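Putative Fe-S biosynthesis protein (Lactobacillus acidophilus, PDB 2QGO) probably takes part in the biosynthesis of iron-sulphur clusters. Local coordinates at residues L26-D31 against F50-L55. Numbering follows the deposited sequence.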
ATOM      1  N   LEU A  26       7.037   1.416   0.453  1.00 21.65           N
ATOM      2  CA  LEU A  26       5.602   1.167   0.564  1.00 21.90           C
ATOM      3  C   LEU A  26       5.252  -0.250   0.148  1.00 22.23           C
ATOM      4  O   LEU A  26       5.788  -0.775  -0.826  1.00 22.40           O
ATOM      5  CB  LEU A  26       4.813   2.160  -0.291  1.00 21.02           C
ATOM      6  CG  LEU A  26       5.025   3.631   0.052  1.00 22.00           C
ATOM      7  CD1 LEU A  26       4.198   4.485  -0.894  1.00 23.30           C
ATOM      8  CD2 LEU A  26       4.630   3.894   1.513  1.00 19.51           C
ATOM      9  N   ILE A  27       4.350  -0.859   0.903  1.00 21.10           N
ATOM     10  CA  ILE A  27       3.903  -2.216   0.638  1.00 23.12           C
ATOM     11  C   ILE A  27       2.391  -2.226   0.488  1.00 23.82           C
ATOM     12  O   ILE A  27       1.667  -1.918   1.432  1.00 24.18           O
ATOM     13  CB  ILE A  27       4.291  -3.155   1.802  1.00 24.94           C
ATOM     14  CG1 ILE A  27       5.810  -3.183   1.960  1.00 25.56           C
ATOM     15  CG2 ILE A  27       3.718  -4.547   1.567  1.00 24.89           C
ATOM     16  CD1 ILE A  27       6.284  -3.890   3.224  1.00 28.65           C
ATOM     17  N   LEU A  28       1.921  -2.567  -0.706  1.00 24.17           N
ATOM     18  CA  LEU A  28       0.489  -2.635  -0.974  1.00 26.06           C
ATOM     19  C   LEU A  28       0.073  -4.091  -0.837  1.00 27.29           C
ATOM     20  O   LEU A  28       0.620  -4.964  -1.498  1.00 29.43           O
ATOM     21  CB  LEU A  28       0.187  -2.132  -2.390  1.00 23.69           C
ATOM     22  CG  LEU A  28      -1.244  -2.274  -2.930  1.00 26.31           C
ATOM     23  CD1 LEU A  28      -2.224  -1.499  -2.040  1.00 25.64           C
ATOM     24  CD2 LEU A  28      -1.297  -1.748  -4.378  1.00 25.13           C
ATOM     25  N   ILE A  29      -0.886  -4.360   0.034  1.00 28.44           N
ATOM     26  CA  ILE A  29      -1.334  -5.729   0.226  1.00 29.95           C
ATOM     27  C   ILE A  29      -2.816  -5.796   0.529  1.00 29.18           C
ATOM     28  O   ILE A  29      -3.452  -4.782   0.819  1.00 26.75           O
ATOM     29  CB  ILE A  29      -0.587  -6.388   1.386  1.00 30.46           C
ATOM     30  CG1 ILE A  29      -0.839  -5.591   2.662  1.00 31.84           C
ATOM     31  CG2 ILE A  29       0.898  -6.453   1.080  1.00 33.02           C
ATOM     32  CD1 ILE A  29      -0.348  -6.270   3.908  1.00 37.12           C
ATOM     33  N   THR A  30      -3.364  -7.004   0.443  1.00 30.44           N
ATOM     34  CA  THR A  30      -4.769  -7.213   0.753  1.00 32.89           C
ATOM     35  C   THR A  30      -4.740  -7.383   2.255  1.00 32.49           C
ATOM     36  O   THR A  30      -3.736  -7.810   2.817  1.00 34.33           O
ATOM     37  CB  THR A  30      -5.320  -8.522   0.150  1.00 34.78           C
ATOM     38  OG1 THR A  30      -4.696  -9.632   0.806  1.00 37.57           O
ATOM     39  CG2 THR A  30      -5.033  -8.602  -1.336  1.00 35.67           C
ATOM     40  N   ASP A  31      -5.827  -7.044   2.918  1.00 33.28           N
ATOM     41  CA  ASP A  31      -5.863  -7.188   4.357  1.00 32.81           C
ATOM     42  C   ASP A  31      -7.055  -8.062   4.707  1.00 31.23           C
ATOM     43  O   ASP A  31      -8.152  -7.555   4.913  1.00 31.39           O
ATOM     44  CB  ASP A  31      -6.004  -5.816   5.018  1.00 34.44           C
ATOM     45  CG  ASP A  31      -5.779  -5.871   6.509  1.00 35.77           C
ATOM     46  OD1 ASP A  31      -5.747  -6.996   7.060  1.00 36.19           O
ATOM     47  OD2 ASP A  31      -5.641  -4.794   7.130  1.00 37.03           O
ATOM     48  N   PHE A  50      -7.760  -3.371   1.018  1.00 31.58           N
ATOM     49  CA  PHE A  50      -6.314  -3.224   0.915  1.00 28.96           C
ATOM     50  C   PHE A  50      -5.768  -2.150   1.831  1.00 27.38           C
ATOM     51  O   PHE A  50      -6.497  -1.298   2.334  1.00 27.73           O
ATOM     52  CB  PHE A  50      -5.893  -2.882  -0.521  1.00 28.45           C
ATOM     53  CG  PHE A  50      -6.367  -3.865  -1.551  1.00 28.38           C
ATOM     54  CD1 PHE A  50      -7.684  -3.830  -2.008  1.00 27.92           C
ATOM     55  CD2 PHE A  50      -5.507  -4.820  -2.067  1.00 27.36           C
ATOM     56  CE1 PHE A  50      -8.135  -4.736  -2.969  1.00 28.42           C
ATOM     57  CE2 PHE A  50      -5.952  -5.736  -3.033  1.00 29.34           C
ATOM     58  CZ  PHE A  50      -7.266  -5.686  -3.478  1.00 26.88           C
ATOM     59  N   SER A  51      -4.466  -2.196   2.051  1.00 26.59           N
ATOM     60  CA  SER A  51      -3.836  -1.185   2.872  1.00 26.75           C
ATOM     61  C   SER A  51      -2.415  -0.939   2.414  1.00 25.05           C
ATOM     62  O   SER A  51      -1.791  -1.789   1.765  1.00 24.13           O
ATOM     63  CB  SER A  51      -3.875  -1.593   4.353  1.00 29.30           C
ATOM     64  OG  SER A  51      -3.339  -2.879   4.556  1.00 31.48           O
ATOM     65  N   ILE A  52      -1.929   0.254   2.716  1.00 24.32           N
ATOM     66  CA  ILE A  52      -0.566   0.644   2.378  1.00 24.77           C
ATOM     67  C   ILE A  52       0.245   0.578   3.656  1.00 23.79           C
ATOM     68  O   ILE A  52      -0.067   1.248   4.634  1.00 22.83           O
ATOM     69  CB  ILE A  52      -0.492   2.092   1.841  1.00 25.07           C
ATOM     70  CG1 ILE A  52      -0.960   2.132   0.387  1.00 27.23           C
ATOM     71  CG2 ILE A  52       0.942   2.626   1.963  1.00 26.31           C
ATOM     72  CD1 ILE A  52      -0.079   1.310  -0.551  1.00 30.93           C
ATOM     73  N   ILE A  53       1.288  -0.233   3.642  1.00 22.88           N
ATOM     74  CA  ILE A  53       2.143  -0.364   4.805  1.00 22.63           C
ATOM     75  C   ILE A  53       3.453   0.323   4.474  1.00 21.34           C
ATOM     76  O   ILE A  53       4.027   0.067   3.421  1.00 21.19           O
ATOM     77  CB  ILE A  53       2.424  -1.854   5.113  1.00 21.44           C
ATOM     78  CG1 ILE A  53       1.101  -2.607   5.258  1.00 23.21           C
ATOM     79  CG2 ILE A  53       3.275  -1.985   6.361  1.00 23.37           C
ATOM     80  CD1 ILE A  53       0.129  -1.973   6.237  1.00 23.35           C
ATOM     81  N   TRP A  54       3.924   1.205   5.347  1.00 21.51           N
ATOM     82  CA  TRP A  54       5.199   1.855   5.074  1.00 21.43           C
ATOM     83  C   TRP A  54       6.309   1.377   6.010  1.00 21.73           C
ATOM     84  O   TRP A  54       6.071   1.078   7.180  1.00 22.39           O
ATOM     85  CB  TRP A  54       5.072   3.386   5.123  1.00 20.18           C
ATOM     86  CG  TRP A  54       4.787   3.975   6.461  1.00 21.05           C
ATOM     87  CD1 TRP A  54       3.564   4.286   6.976  1.00 20.20           C
ATOM     88  CD2 TRP A  54       5.754   4.389   7.441  1.00 20.77           C
ATOM     89  NE1 TRP A  54       3.704   4.875   8.212  1.00 19.21           N
ATOM     90  CE2 TRP A  54       5.036   4.949   8.523  1.00 20.92           C
ATOM     91  CE3 TRP A  54       7.153   4.340   7.509  1.00 19.95           C
ATOM     92  CZ2 TRP A  54       5.672   5.462   9.659  1.00 20.45           C
ATOM     93  CZ3 TRP A  54       7.792   4.849   8.645  1.00 20.27           C
ATOM     94  CH2 TRP A  54       7.047   5.401   9.705  1.00 22.66           C
ATOM     95  N   LEU A  55       7.519   1.291   5.467  1.00 21.61           N
ATOM     96  CA  LEU A  55       8.689   0.849   6.223  1.00 25.06           C
ATOM     97  C   LEU A  55       9.882   1.720   5.850  1.00 25.04           C
ATOM     98  O   LEU A  55       9.793   2.556   4.949  1.00 24.35           O
ATOM     99  CB  LEU A  55       9.025  -0.610   5.890  1.00 24.95           C
ATOM    100  CG  LEU A  55       8.025  -1.735   6.168  1.00 27.00           C
ATOM    101  CD1 LEU A  55       8.600  -3.033   5.606  1.00 26.65           C
ATOM    102  CD2 LEU A  55       7.771  -1.881   7.669  1.00 27.14           C
TER
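Phe50 leans against the C-terminal end of strand 25-30. Its CB and CG both lie near Ile29 O, CB at 3.4 Å; CD2 passes that same oxygen and Thr30 CA, and CE2 ends 3.5 Å from Thr30 CG2. With CG anti to its own carbonyl carbon (chi1 -56°), CG is held beside the backbone N, from where the ring meets the threonine methyl obliquely, while Leu106 and Leu84 also touch the Phe50 side chain. Cut back to an alanine, this position would probably leave Thr30 CG2 without its aromatic neighbour and open a gap toward Leu84 and Leu106. The two strands are antiparallel neighbours within the mixed sheet of this iron-sulphur cluster biosynthesis family domain, strand 50-55 being flanked on its other edge by strand 104-114 and strand 25-30 by strand 73-76. Two pairs of backbone hydrogen bonds join them, Ile27 with Ile53 and Ile29 with Ser51; the shortest runs from Ile27 N to Ile53 O at 2.7 Å. On one face Leu26 CD2 reaches Trp54 CB (3.7 Å) and Ile52 CG2, and Leu28 CD1 meets Ile52 CD1 at 3.8 Å. The opposite face carries Ile27, whose CD1 presses on Leu55 CD1 at 3.4 Å, tighter than usual for two methyls. Ser51 OG, on this face too, is buried without a polar partner: Asp31 OD2 stays 3.9 Å from it and is hydrogen-bonded instead to Ile39 N.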